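Local coordinates for protein halogenase PltM (Pseudomonas fluorescens, PDB 6BZN) that halogenates phenolic substrates as a flavoprotein of the tryptophan halogenase family, able to act as a chlorinase, brominase and iodinase, at residues A[226-231]-A[247-252]; A[413-418]-A[493-498]; A[465-470]-A[504-509]; A[476-481]-A[489-494]. All blocks are in the same frame, centred on the assembly; numbering follows the deposited sequence.

Interaction 1 of 4, residues A[226-231]-A[247-252]; sequences KSYEDA and STLHHI
Tyr-228, on the first turn of the short helix 228-231, faces Leu-249 on strand 248-253 with their CA atoms 8.5 Å apart, so side chains alone bridge the gap and no hydrogen bond crosses it. The tyrosine CG is anti to the backbone N (chi1 -178°), which carries the ring out from the helix toward the strand. There Leu-249 CD2 comes 3.9 Å from Tyr-228 CD2 and 4.0 Å from Tyr-228 CB, meeting the ring obliquely, and the two side chains cross almost at a right angle. His-251, two residues further along the same side of the strand, meets the tyrosine edge to edge: His-251 CE1 is 4.2 Å from Tyr-228 CE2, each near the plane of the other ring. Leu-249 CD1 meanwhile lies 4.0 Å above one face of the imidazole, near its rim. Both nitrogens of the buried imidazole are hydrogen-bonded, ND1 with His-115 NE2 and NE2 with His-308 NE2, which holds the ring's rotation. Behind Tyr-228 the helix start is set by an N-cap, Asp-230 N donating to Ser-227 OG at 3.0 Å. This is helix-on-sheet packing against the large mixed sheet, where strand 248-253 runs between strands 109-114 and 256-262; the Leu-249 side chain is about 10 Å from that of Ala-65, which belongs to the FAD-binding site of this protein.

Interaction 2 of 4, residues A[413-418]-A[493-498]; sequences WNVWHR and NALHEL
Val-415 and Trp-416 of helix 410-441 pack on Leu-495 of helix 488-502 in a buried, apolar helix-helix contact within the C-terminal helical part of the chain. Between the two short segments the axes approach to 9.1 Å and run roughly the same way, crossing at 31°. Val-415 points its CG1 straight at the neighbouring helix, reaching Leu-495 CB at 3.5 Å and settling against the backbone at 3.6 Å from His-496 N. It is the root of the leucine that is touched here; the branched end goes elsewhere. Leu-495 CG stands anti to its carbonyl carbon (chi1 -65°), which sends that end toward the indole of Trp-416. CD1 lies at the edge of the indole, near the ring plane, 4.0 Å from Trp-416 CB and 4.1 Å from Trp-416 CE3. Met-478 of helix 465-483 touches both Trp-416 and Leu-495, while the indole NE1 bonds to Ser-403 on helix 383-406.

Beside this seam, polar groups of helix 410-441 bind the chain's C-terminal segment: Asn-414 ND2 bonds to Ile-514 O, and Arg-418 to Tyr-511 O and Asn-516 O. His-496 joins in through Ser-512 O. Arg-418 is oriented in part by its own helix, NE and NH2 gripping Asn-414 side-on. His-417, its chi1 of 100° far from a staggered value, folds back so that ND1 donates, close to the imidazole plane, to Asn-414 O at 2.8 Å.

Interaction 3 of 4, residues A[465-470]-A[504-509]; sequences PAYESL and AELLPL
Ala-466 and Glu-505 make the short-range part of this contact, between the first turn of helix 465-483 and the irregular chain after helix 488-502, and they do so on its solvent side. The alanine CB is 3.4 Å from Glu-505 CB and 3.5 Å from Glu-505 CD. The glutamate chain, extended beyond CG, arches over the methyl and ends with its carboxylate lying against it, both oxygens equally far away.

The buried half is more relaxed. Leu-506 stands with CG anti to its carbonyl carbon (chi1 -51°) and divides its two methyls: CD2 comes to the edge of the Tyr-467 ring, 4.1 Å from Tyr-467 CD1, while CD1 reaches Leu-470 CD2 at 4.2 Å, the two leucines crossing nearly perpendicularly. Ser-422 of helix 410-441 also touches both Leu-506 and Tyr-467, and the phenol OH is satisfied by Val-419 O on that helix.

No hydrogen bond joins the two segments. The contact therefore rests on van der Waals packing, apolar in the buried half, while on the solvent-facing side the aliphatic stem and carboxylate of Glu-505 lie over the Ala-466 methyl.

Interaction 4 of 4, residues A[476-481]-A[489-494]; sequences QVMQQA and AETANA
Thr-491 of helix 488-502 is set against Val-477, Met-478 and Ala-481 of helix 465-483, the two helices forming an antiparallel helical hairpin with a short connection. The axes of the two segments are 10.0 Å apart at their closest and run at 170° to each other. Thr-491 directs its methyl at the other helix, CG2 being anti to the backbone N, and three side chains of that helix meet it. Val-477, also with CG1 anti to N (chi1 167°), slides past the threonine in the opposite direction, so that the two methyls, Val-477 CG1 and Thr-491 CG2, meet at 3.8 Å. Met-478 arrives crosswise, at about a right angle: the bend at its chi2 of -54° turns the sulfur toward the threonine, with Met-478 SD 3.7 Å from Thr-491 CG2. Ala-481, one turn on from Val-477, approaches the methyl from a third direction, Ala-481 CB lying 3.8 Å from CG2 of Thr-491.

One turn after the threonine, Ala-494 CB extends the seam by touching Val-477 CG1 at 4.0 Å, at its more exposed margin. Beyond the pair, Trp-416 touches the methionine and Leu-412 the threonine, both from helix 410-441. The hydroxyl makes a weak hydrogen bond to Pro-487 O, just before the helix, and the same Thr-491 OG1 rests 3.5 Å from the methyl carbon Ala-481 CB.

Overall arrangement
Interactions 2, 3 and 4 form one cluster of helices plus the chain that follows helix 488-502: 2 and 4 share helix 488-502, 3 and 4 share helix 465-483, and the centres of 2 and 4 are only 8 Å apart. Met-478 joins the latter two, its SD 3.8 Å from Leu-495 CD1. Interactions 2 and 4 are largely buried with partly exposed margins, whereas 3 has an exposed glutamate. Interaction 1 is fully buried but belongs to the mixed sheet, and it pairs a tyrosine with a leucine and one hydrogen-bonded histidine. It still meets the helices: Ile-252 CD1 lies 3.5 Å from Trp-413 CG of interaction 2.

Interaction 1 of 4, residues A[226-231]-A[247-252]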
loop_
_atom_site.group_PDB
_atom_site.type_symbol
_atom_site.label_atom_id
_atom_site.label_comp_id
_atom_site.label_asym_id
_atom_site.label_seq_id
_atom_site.Cartn_x
_atom_site.Cartn_y
_atom_site.Cartn_z
ATOM N N LYS A 226 0.504 -23.267 -7.945
ATOM C CA LYS A 226 -0.268 -24.084 -7.003
ATOM C C LYS A 226 -0.674 -23.345 -5.741
ATOM O O LYS A 226 0.085 -22.545 -5.221
ATOM C CB LYS A 226 0.536 -25.291 -6.543
ATOM C CG LYS A 226 0.460 -26.478 -7.451
ATOM C CD LYS A 226 0.800 -27.745 -6.675
ATOM C CE LYS A 226 0.566 -28.954 -7.553
ATOM N NZ LYS A 226 1.178 -30.148 -6.933
ATOM N N SER A 227 -1.854 -23.680 -5.227
ATOM C CA SER A 227 -2.340 -23.134 -3.977
ATOM C C SER A 227 -1.490 -23.640 -2.806
ATOM O O SER A 227 -0.933 -24.740 -2.863
ATOM C CB SER A 227 -3.800 -23.536 -3.756
ATOM O OG SER A 227 -3.911 -24.905 -3.383
ATOM N N TYR A 228 -1.416 -22.851 -1.740
ATOM C CA TYR A 228 -0.717 -23.286 -0.531
ATOM C C TYR A 228 -1.252 -24.652 -0.049
ATOM O O TYR A 228 -0.479 -25.531 0.325
ATOM C CB TYR A 228 -0.857 -22.273 0.597
ATOM C CG TYR A 228 -0.083 -22.710 1.816
ATOM C CD1 TYR A 228 -0.663 -23.561 2.768
ATOM C CD2 TYR A 228 1.239 -22.334 1.990
ATOM C CE1 TYR A 228 0.055 -23.992 3.870
ATOM C CE2 TYR A 228 1.970 -22.752 3.086
ATOM C CZ TYR A 228 1.377 -23.597 4.016
ATOM O OH TYR A 228 2.089 -24.022 5.095
ATOM N N GLU A 229 -2.570 -24.811 -0.062
ATOM C CA GLU A 229 -3.193 -26.031 0.464
ATOM C C GLU A 229 -2.804 -27.265 -0.360
ATOM O O GLU A 229 -2.567 -28.323 0.219
ATOM C CB GLU A 229 -4.710 -25.903 0.553
ATOM C CG GLU A 229 -5.222 -25.127 1.756
ATOM C CD GLU A 229 -4.877 -23.641 1.728
ATOM O OE1 GLU A 229 -4.529 -23.102 2.802
ATOM O OE2 GLU A 229 -4.962 -23.006 0.648
ATOM N N ASP A 230 -2.742 -27.130 -1.688
ATOM C CA ASP A 230 -2.310 -28.227 -2.576
ATOM C C ASP A 230 -0.811 -28.468 -2.553
ATOM O O ASP A 230 -0.374 -29.604 -2.686
ATOM C CB ASP A 230 -2.732 -27.982 -4.039
ATOM C CG ASP A 230 -4.227 -28.099 -4.254
ATOM O OD1 ASP A 230 -4.899 -28.773 -3.441
ATOM O OD2 ASP A 230 -4.747 -27.500 -5.224
ATOM N N ALA A 231 -0.025 -27.407 -2.412
ATOM C CA ALA A 231 1.428 -27.507 -2.517
ATOM C C ALA A 231 2.078 -27.911 -1.203
ATOM O O ALA A 231 3.076 -28.626 -1.217
ATOM C CB ALA A 231 2.020 -26.194 -2.996
ATOM N N SER A 247 -5.768 -15.713 0.529
ATOM C CA SER A 247 -5.101 -14.733 1.364
ATOM C C SER A 247 -3.928 -14.137 0.601
ATOM O O SER A 247 -3.469 -14.696 -0.398
ATOM C CB SER A 247 -4.583 -15.398 2.643
ATOM O OG SER A 247 -3.358 -16.080 2.422
ATOM N N THR A 248 -3.443 -13.007 1.082
ATOM C CA THR A 248 -2.141 -12.508 0.669
ATOM C C THR A 248 -1.093 -13.267 1.472
ATOM O O THR A 248 -0.919 -13.024 2.659
ATOM C CB THR A 248 -2.021 -11.020 0.965
ATOM O OG1 THR A 248 -3.172 -10.350 0.429
ATOM C CG2 THR A 248 -0.731 -10.429 0.396
ATOM N N LEU A 249 -0.399 -14.177 0.806
ATOM C CA LEU A 249 0.524 -15.085 1.455
ATOM C C LEU A 249 1.933 -14.522 1.363
ATOM O O LEU A 249 2.397 -14.173 0.264
ATOM C CB LEU A 249 0.418 -16.458 0.799
ATOM C CG LEU A 249 1.481 -17.517 1.049
ATOM C CD1 LEU A 249 1.650 -17.794 2.533
ATOM C CD2 LEU A 249 1.083 -18.776 0.290
ATOM N N HIS A 250 2.590 -14.444 2.521
ATOM C CA HIS A 250 3.941 -13.931 2.663
ATOM C C HIS A 250 4.818 -15.080 3.143
ATOM O O HIS A 250 4.639 -15.559 4.269
ATOM C CB HIS A 250 3.979 -12.836 3.740
ATOM C CG HIS A 250 3.042 -11.690 3.505
ATOM N ND1 HIS A 250 1.675 -11.802 3.626
ATOM C CD2 HIS A 250 3.286 -10.386 3.230
ATOM C CE1 HIS A 250 1.114 -10.626 3.391
ATOM N NE2 HIS A 250 2.071 -9.751 3.145
ATOM N N HIS A 251 5.737 -15.539 2.300
ATOM C CA HIS A 251 6.747 -16.505 2.714
ATOM C C HIS A 251 7.936 -15.699 3.180
ATOM O O HIS A 251 8.518 -14.956 2.384
ATOM C CB HIS A 251 7.156 -17.384 1.550
ATOM C CG HIS A 251 6.119 -18.375 1.169
ATOM N ND1 HIS A 251 5.717 -19.387 2.008
ATOM C CD2 HIS A 251 5.406 -18.525 0.032
ATOM C CE1 HIS A 251 4.798 -20.118 1.411
ATOM N NE2 HIS A 251 4.602 -19.617 0.208
ATOM N N ILE A 252 8.273 -15.814 4.463
ATOM C CA ILE A 252 9.283 -14.955 5.072
ATOM C C ILE A 252 10.483 -15.797 5.500
ATOM O O ILE A 252 10.350 -16.987 5.840
ATOM C CB ILE A 252 8.706 -14.115 6.237
ATOM C CG1 ILE A 252 8.091 -15.012 7.333
ATOM C CG2 ILE A 252 7.639 -13.169 5.705
ATOM C CD1 ILE A 252 7.757 -14.299 8.632
#

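Interaction 2 of 4, residues A[413-418]-A[493-498]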
loop_
_atom_site.group_PDB
_atom_site.type_symbol
_atom_site.label_atom_id
_atom_site.label_comp_id
_atom_site.label_asym_id
_atom_site.label_seq_id
_atom_site.Cartn_x
_atom_site.Cartn_y
_atom_site.Cartn_z
ATOM N N TRP A 413 8.766 -13.529 14.919
ATOM C CA TRP A 413 7.768 -13.027 13.974
ATOM C C TRP A 413 6.366 -13.091 14.586
ATOM O O TRP A 413 5.599 -12.133 14.511
ATOM C CB TRP A 413 7.784 -13.756 12.628
ATOM C CG TRP A 413 6.716 -13.223 11.781
ATOM C CD1 TRP A 413 5.489 -13.776 11.553
ATOM C CD2 TRP A 413 6.711 -11.955 11.136
ATOM N NE1 TRP A 413 4.734 -12.934 10.778
ATOM C CE2 TRP A 413 5.463 -11.810 10.505
ATOM C CE3 TRP A 413 7.652 -10.928 11.015
ATOM C CZ2 TRP A 413 5.134 -10.680 9.748
ATOM C CZ3 TRP A 413 7.330 -9.808 10.268
ATOM C CH2 TRP A 413 6.075 -9.687 9.647
ATOM N N ASN A 414 6.038 -14.228 15.191
ATOM C CA ASN A 414 4.710 -14.414 15.770
ATOM C C ASN A 414 4.423 -13.321 16.798
ATOM O O ASN A 414 3.368 -12.681 16.742
ATOM C CB ASN A 414 4.600 -15.840 16.359
ATOM C CG ASN A 414 3.254 -16.129 16.994
ATOM O OD1 ASN A 414 2.260 -15.453 16.753
ATOM N ND2 ASN A 414 3.229 -17.163 17.839
ATOM N N VAL A 415 5.371 -13.058 17.704
ATOM C CA VAL A 415 5.170 -12.000 18.690
ATOM C C VAL A 415 5.072 -10.634 17.986
ATOM O O VAL A 415 4.146 -9.855 18.236
ATOM C CB VAL A 415 6.275 -11.963 19.771
ATOM C CG1 VAL A 415 5.970 -10.872 20.769
ATOM C CG2 VAL A 415 6.354 -13.300 20.522
ATOM N N TRP A 416 6.026 -10.372 17.094
ATOM C CA TRP A 416 6.084 -9.084 16.389
ATOM C C TRP A 416 4.816 -8.744 15.595
ATOM O O TRP A 416 4.370 -7.595 15.633
ATOM C CB TRP A 416 7.323 -8.990 15.482
ATOM C CG TRP A 416 7.248 -7.829 14.541
ATOM C CD1 TRP A 416 6.925 -7.875 13.227
ATOM C CD2 TRP A 416 7.416 -6.450 14.868
ATOM N NE1 TRP A 416 6.946 -6.615 12.685
ATOM C CE2 TRP A 416 7.230 -5.716 13.680
ATOM C CE3 TRP A 416 7.733 -5.762 16.045
ATOM C CZ2 TRP A 416 7.347 -4.331 13.633
ATOM C CZ3 TRP A 416 7.861 -4.381 15.996
ATOM C CH2 TRP A 416 7.657 -3.681 14.792
ATOM N N HIS A 417 4.235 -9.717 14.899
ATOM C CA HIS A 417 3.104 -9.419 14.009
ATOM C C HIS A 417 1.905 -8.832 14.753
ATOM O O HIS A 417 1.137 -8.090 14.167
ATOM C CB HIS A 417 2.727 -10.606 13.107
ATOM C CG HIS A 417 1.550 -11.410 13.564
ATOM N ND1 HIS A 417 1.627 -12.330 14.589
ATOM C CD2 HIS A 417 0.283 -11.484 13.090
ATOM C CE1 HIS A 417 0.453 -12.916 14.743
ATOM N NE2 HIS A 417 -0.379 -12.425 13.842
ATOM N N ARG A 418 1.796 -9.117 16.052
ATOM C CA ARG A 418 0.737 -8.551 16.891
ATOM C C ARG A 418 0.877 -7.053 17.111
ATOM O O ARG A 418 -0.112 -6.394 17.379
ATOM C CB ARG A 418 0.679 -9.279 18.245
ATOM C CG ARG A 418 0.326 -10.752 18.103
ATOM C CD ARG A 418 1.228 -11.664 18.928
ATOM N NE ARG A 418 1.052 -13.042 18.481
ATOM C CZ ARG A 418 0.028 -13.838 18.797
ATOM N NH1 ARG A 418 -0.928 -13.442 19.647
ATOM N NH2 ARG A 418 -0.046 -15.047 18.261
ATOM N N ASN A 493 10.541 -12.014 23.942
ATOM C CA ASN A 493 9.988 -11.831 25.280
ATOM C C ASN A 493 9.768 -10.363 25.650
ATOM O O ASN A 493 8.760 -10.026 26.263
ATOM C CB ASN A 493 10.865 -12.489 26.331
ATOM C CG ASN A 493 10.212 -12.462 27.698
ATOM O OD1 ASN A 493 9.237 -13.176 27.936
ATOM N ND2 ASN A 493 10.701 -11.599 28.582
ATOM N N ALA A 494 10.727 -9.509 25.296
ATOM C CA ALA A 494 10.612 -8.065 25.503
ATOM C C ALA A 494 9.388 -7.506 24.764
ATOM O O ALA A 494 8.624 -6.702 25.326
ATOM C CB ALA A 494 11.888 -7.358 25.059
ATOM N N LEU A 495 9.175 -7.950 23.519
ATOM C CA LEU A 495 7.963 -7.564 22.796
ATOM C C LEU A 495 6.692 -8.052 23.499
ATOM O O LEU A 495 5.736 -7.302 23.634
ATOM C CB LEU A 495 7.983 -8.066 21.350
ATOM C CG LEU A 495 9.036 -7.497 20.401
ATOM C CD1 LEU A 495 8.963 -8.235 19.067
ATOM C CD2 LEU A 495 8.872 -6.003 20.200
ATOM N N HIS A 496 6.683 -9.306 23.926
ATOM C CA HIS A 496 5.516 -9.888 24.594
ATOM C C HIS A 496 5.130 -9.079 25.846
ATOM O O HIS A 496 3.965 -8.782 26.061
ATOM C CB HIS A 496 5.802 -11.344 24.952
ATOM C CG HIS A 496 4.603 -12.112 25.410
ATOM N ND1 HIS A 496 4.696 -13.175 26.281
ATOM C CD2 HIS A 496 3.289 -11.978 25.122
ATOM C CE1 HIS A 496 3.494 -13.678 26.492
ATOM N NE2 HIS A 496 2.621 -12.964 25.809
ATOM N N GLU A 497 6.119 -8.684 26.637
ATOM C CA GLU A 497 5.857 -7.887 27.848
ATOM C C GLU A 497 5.281 -6.503 27.506
ATOM O O GLU A 497 4.352 -6.029 28.176
ATOM C CB GLU A 497 7.121 -7.787 28.709
ATOM C CG GLU A 497 7.591 -9.126 29.292
ATOM C CD GLU A 497 6.602 -9.736 30.286
ATOM O OE1 GLU A 497 5.992 -8.969 31.055
ATOM O OE2 GLU A 497 6.414 -10.981 30.286
ATOM N N LEU A 498 5.802 -5.870 26.449
ATOM C CA LEU A 498 5.216 -4.625 25.937
ATOM C C LEU A 498 3.750 -4.800 25.513
ATOM O O LEU A 498 2.907 -3.958 25.833
ATOM C CB LEU A 498 6.051 -4.061 24.767
ATOM C CG LEU A 498 7.438 -3.521 25.138
ATOM C CD1 LEU A 498 8.245 -3.165 23.901
ATOM C CD2 LEU A 498 7.310 -2.324 26.073
#

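Interaction 3 of 4, residues A[465-470]-A[504-509]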
loop_
_atom_site.group_PDB
_atom_site.type_symbol
_atom_site.label_atom_id
_atom_site.label_comp_id
_atom_site.label_asym_id
_atom_site.label_seq_id
_atom_site.Cartn_x
_atom_site.Cartn_y
_atom_site.Cartn_z
ATOM N N PRO A 465 -2.931 7.174 21.744
ATOM C CA PRO A 465 -1.607 7.341 22.361
ATOM C C PRO A 465 -1.028 6.036 22.944
ATOM O O PRO A 465 0.180 5.817 22.882
ATOM C CB PRO A 465 -1.844 8.387 23.461
ATOM C CG PRO A 465 -3.120 9.062 23.106
ATOM C CD PRO A 465 -3.941 8.075 22.334
ATOM N N ALA A 466 -1.875 5.171 23.486
ATOM C CA ALA A 466 -1.407 3.895 24.017
ATOM C C ALA A 466 -0.801 3.018 22.916
ATOM O O ALA A 466 0.295 2.458 23.095
ATOM C CB ALA A 466 -2.526 3.152 24.733
ATOM N N TYR A 467 -1.478 2.917 21.774
ATOM C CA TYR A 467 -0.920 2.119 20.680
ATOM C C TYR A 467 0.411 2.701 20.203
ATOM O O TYR A 467 1.375 1.966 20.005
ATOM C CB TYR A 467 -1.859 1.937 19.463
ATOM C CG TYR A 467 -1.081 1.186 18.426
ATOM C CD1 TYR A 467 -0.819 -0.168 18.592
ATOM C CD2 TYR A 467 -0.435 1.852 17.388
ATOM C CE1 TYR A 467 -0.009 -0.859 17.706
ATOM C CE2 TYR A 467 0.387 1.172 16.501
ATOM C CZ TYR A 467 0.588 -0.183 16.657
ATOM O OH TYR A 467 1.389 -0.887 15.790
ATOM N N GLU A 468 0.476 4.010 20.020
ATOM C CA GLU A 468 1.696 4.604 19.479
ATOM C C GLU A 468 2.872 4.479 20.445
ATOM O O GLU A 468 4.024 4.407 20.019
ATOM C CB GLU A 468 1.439 6.031 19.009
ATOM C CG GLU A 468 0.359 6.140 17.924
ATOM C CD GLU A 468 0.572 5.241 16.688
ATOM O OE1 GLU A 468 1.723 4.862 16.385
ATOM O OE2 GLU A 468 -0.425 4.929 15.984
ATOM N N SER A 469 2.572 4.414 21.743
ATOM C CA SER A 469 3.566 4.039 22.758
ATOM C C SER A 469 4.077 2.600 22.549
ATOM O O SER A 469 5.299 2.346 22.592
ATOM C CB SER A 469 2.968 4.197 24.168
ATOM O OG SER A 469 3.842 3.656 25.150
ATOM N N LEU A 470 3.158 1.659 22.329
ATOM C CA LEU A 470 3.542 0.281 22.019
ATOM C C LEU A 470 4.403 0.212 20.760
ATOM O O LEU A 470 5.448 -0.444 20.758
ATOM C CB LEU A 470 2.319 -0.634 21.875
ATOM C CG LEU A 470 2.554 -2.045 21.344
ATOM C CD1 LEU A 470 3.435 -2.873 22.263
ATOM C CD2 LEU A 470 1.207 -2.721 21.123
ATOM N N ALA A 504 -4.640 -3.574 27.535
ATOM C CA ALA A 504 -5.914 -3.058 28.049
ATOM C C ALA A 504 -6.469 -1.898 27.213
ATOM O O ALA A 504 -7.684 -1.698 27.180
ATOM C CB ALA A 504 -5.761 -2.641 29.500
ATOM N N GLU A 505 -5.583 -1.155 26.538
ATOM C CA GLU A 505 -5.966 0.004 25.733
ATOM C C GLU A 505 -6.062 -0.299 24.227
ATOM O O GLU A 505 -6.197 0.628 23.428
ATOM C CB GLU A 505 -4.991 1.151 26.020
ATOM C CG GLU A 505 -4.908 1.503 27.509
ATOM C CD GLU A 505 -3.682 2.319 27.888
ATOM O OE1 GLU A 505 -3.823 3.549 28.051
ATOM O OE2 GLU A 505 -2.575 1.743 28.032
ATOM N N LEU A 506 -5.999 -1.582 23.850
ATOM C CA LEU A 506 -6.150 -2.029 22.466
ATOM C C LEU A 506 -7.524 -2.672 22.308
ATOM O O LEU A 506 -8.272 -2.819 23.286
ATOM C CB LEU A 506 -5.057 -3.053 22.106
ATOM C CG LEU A 506 -3.585 -2.705 22.391
ATOM C CD1 LEU A 506 -2.671 -3.881 22.073
ATOM C CD2 LEU A 506 -3.137 -1.459 21.654
ATOM N N LEU A 507 -7.852 -3.101 21.093
ATOM C CA LEU A 507 -9.052 -3.896 20.891
ATOM C C LEU A 507 -8.902 -5.229 21.660
ATOM O O LEU A 507 -7.800 -5.778 21.765
ATOM C CB LEU A 507 -9.335 -4.150 19.403
ATOM C CG LEU A 507 -9.544 -2.925 18.498
ATOM C CD1 LEU A 507 -10.004 -3.404 17.125
ATOM C CD2 LEU A 507 -10.535 -1.932 19.080
ATOM N N PRO A 508 -10.005 -5.753 22.199
ATOM C CA PRO A 508 -9.936 -6.930 23.084
ATOM C C PRO A 508 -9.799 -8.276 22.338
ATOM O O PRO A 508 -10.612 -9.186 22.536
ATOM C CB PRO A 508 -11.259 -6.832 23.854
ATOM C CG PRO A 508 -12.206 -6.267 22.850
ATOM C CD PRO A 508 -11.396 -5.288 22.029
ATOM N N LEU A 509 -8.758 -8.415 21.515
ATOM C CA LEU A 509 -8.570 -9.591 20.649
ATOM C C LEU A 509 -7.632 -10.643 21.232
ATOM O O LEU A 509 -7.496 -11.715 20.660
ATOM C CB LEU A 509 -8.087 -9.178 19.250
ATOM C CG LEU A 509 -9.201 -8.837 18.250
ATOM C CD1 LEU A 509 -10.136 -7.767 18.750
ATOM C CD2 LEU A 509 -8.640 -8.453 16.891
#

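Interaction 4 of 4, residues A[476-481]-A[489-494]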
loop_
_atom_site.group_PDB
_atom_site.type_symbol
_atom_site.label_atom_id
_atom_site.label_comp_id
_atom_site.label_asym_id
_atom_site.label_seq_id
_atom_site.Cartn_x
_atom_site.Cartn_y
_atom_site.Cartn_z
ATOM N N GLN A 476 11.929 0.271 18.965
ATOM C CA GLN A 476 13.187 0.454 19.722
ATOM C C GLN A 476 13.789 -0.892 20.101
ATOM O O GLN A 476 14.996 -1.080 19.941
ATOM C CB GLN A 476 12.984 1.294 20.996
ATOM C CG GLN A 476 12.743 2.769 20.740
ATOM C CD GLN A 476 12.191 3.541 21.947
ATOM O OE1 GLN A 476 12.058 3.005 23.056
ATOM N NE2 GLN A 476 11.866 4.820 21.726
ATOM N N VAL A 477 12.947 -1.819 20.580
ATOM C CA VAL A 477 13.388 -3.179 20.916
ATOM C C VAL A 477 13.989 -3.861 19.685
ATOM O O VAL A 477 15.082 -4.445 19.773
ATOM C CB VAL A 477 12.253 -4.065 21.519
ATOM C CG1 VAL A 477 12.654 -5.535 21.557
ATOM C CG2 VAL A 477 11.874 -3.585 22.916
ATOM N N MET A 478 13.288 -3.782 18.549
ATOM C CA MET A 478 13.777 -4.414 17.315
ATOM C C MET A 478 15.060 -3.801 16.765
ATOM O O MET A 478 15.943 -4.537 16.333
ATOM C CB MET A 478 12.707 -4.404 16.225
ATOM C CG MET A 478 11.477 -5.240 16.543
ATOM S SD MET A 478 11.824 -6.959 16.984
ATOM C CE MET A 478 12.634 -7.555 15.510
ATOM N N GLN A 479 15.167 -2.474 16.776
ATOM C CA GLN A 479 16.378 -1.816 16.258
ATOM C C GLN A 479 17.590 -2.141 17.141
ATOM O O GLN A 479 18.672 -2.417 16.629
ATOM C CB GLN A 479 16.179 -0.296 16.093
ATOM C CG GLN A 479 15.191 0.097 14.978
ATOM C CD GLN A 479 15.639 -0.282 13.559
ATOM O OE1 GLN A 479 16.825 -0.519 13.301
ATOM N NE2 GLN A 479 14.681 -0.326 12.626
ATOM N N GLN A 480 17.393 -2.141 18.457
ATOM C CA GLN A 480 18.450 -2.517 19.396
ATOM C C GLN A 480 18.870 -3.982 19.214
ATOM O O GLN A 480 20.064 -4.304 19.240
ATOM C CB GLN A 480 17.992 -2.275 20.829
ATOM C CG GLN A 480 19.081 -2.459 21.869
ATOM C CD GLN A 480 18.523 -2.441 23.277
ATOM O OE1 GLN A 480 17.931 -3.426 23.724
ATOM N NE2 GLN A 480 18.692 -1.324 23.979
ATOM N N ALA A 481 17.883 -4.855 19.019
ATOM C CA ALA A 481 18.135 -6.258 18.686
ATOM C C ALA A 481 18.986 -6.413 17.421
ATOM O O ALA A 481 19.920 -7.230 17.402
ATOM C CB ALA A 481 16.820 -7.014 18.543
ATOM N N ALA A 489 15.139 -15.039 21.420
ATOM C CA ALA A 489 14.239 -15.341 22.553
ATOM C C ALA A 489 14.062 -14.147 23.497
ATOM O O ALA A 489 12.967 -13.905 24.004
ATOM C CB ALA A 489 14.722 -16.570 23.324
ATOM N N GLU A 490 15.135 -13.403 23.720
ATOM C CA GLU A 490 15.106 -12.205 24.561
ATOM C C GLU A 490 14.241 -11.115 23.939
ATOM O O GLU A 490 13.434 -10.473 24.609
ATOM C CB GLU A 490 16.519 -11.665 24.746
ATOM C CG GLU A 490 16.618 -10.388 25.564
ATOM C CD GLU A 490 18.013 -9.800 25.494
ATOM O OE1 GLU A 490 18.217 -8.856 24.700
ATOM O OE2 GLU A 490 18.909 -10.311 26.203
ATOM N N THR A 491 14.453 -10.904 22.652
ATOM C CA THR A 491 13.713 -9.904 21.891
ATOM C C THR A 491 12.212 -10.239 21.879
ATOM O O THR A 491 11.390 -9.392 22.211
ATOM C CB THR A 491 14.296 -9.812 20.475
ATOM O OG1 THR A 491 15.719 -9.599 20.569
ATOM C CG2 THR A 491 13.648 -8.693 19.673
ATOM N N ALA A 492 11.867 -11.478 21.531
ATOM C CA ALA A 492 10.466 -11.909 21.518
ATOM C C ALA A 492 9.816 -11.680 22.878
ATOM O O ALA A 492 8.690 -11.186 22.971
ATOM C CB ALA A 492 10.356 -13.367 21.124
ATOM N N ASN A 493 10.541 -12.014 23.942
ATOM C CA ASN A 493 9.988 -11.831 25.280
ATOM C C ASN A 493 9.768 -10.363 25.650
ATOM O O ASN A 493 8.760 -10.026 26.263
ATOM C CB ASN A 493 10.865 -12.489 26.331
ATOM C CG ASN A 493 10.212 -12.462 27.698
ATOM O OD1 ASN A 493 9.237 -13.176 27.936
ATOM N ND2 ASN A 493 10.701 -11.599 28.582
ATOM N N ALA A 494 10.727 -9.509 25.296
ATOM C CA ALA A 494 10.612 -8.065 25.503
ATOM C C ALA A 494 9.388 -7.506 24.764
ATOM O O ALA A 494 8.624 -6.702 25.326
ATOM C CB ALA A 494 11.888 -7.358 25.059
#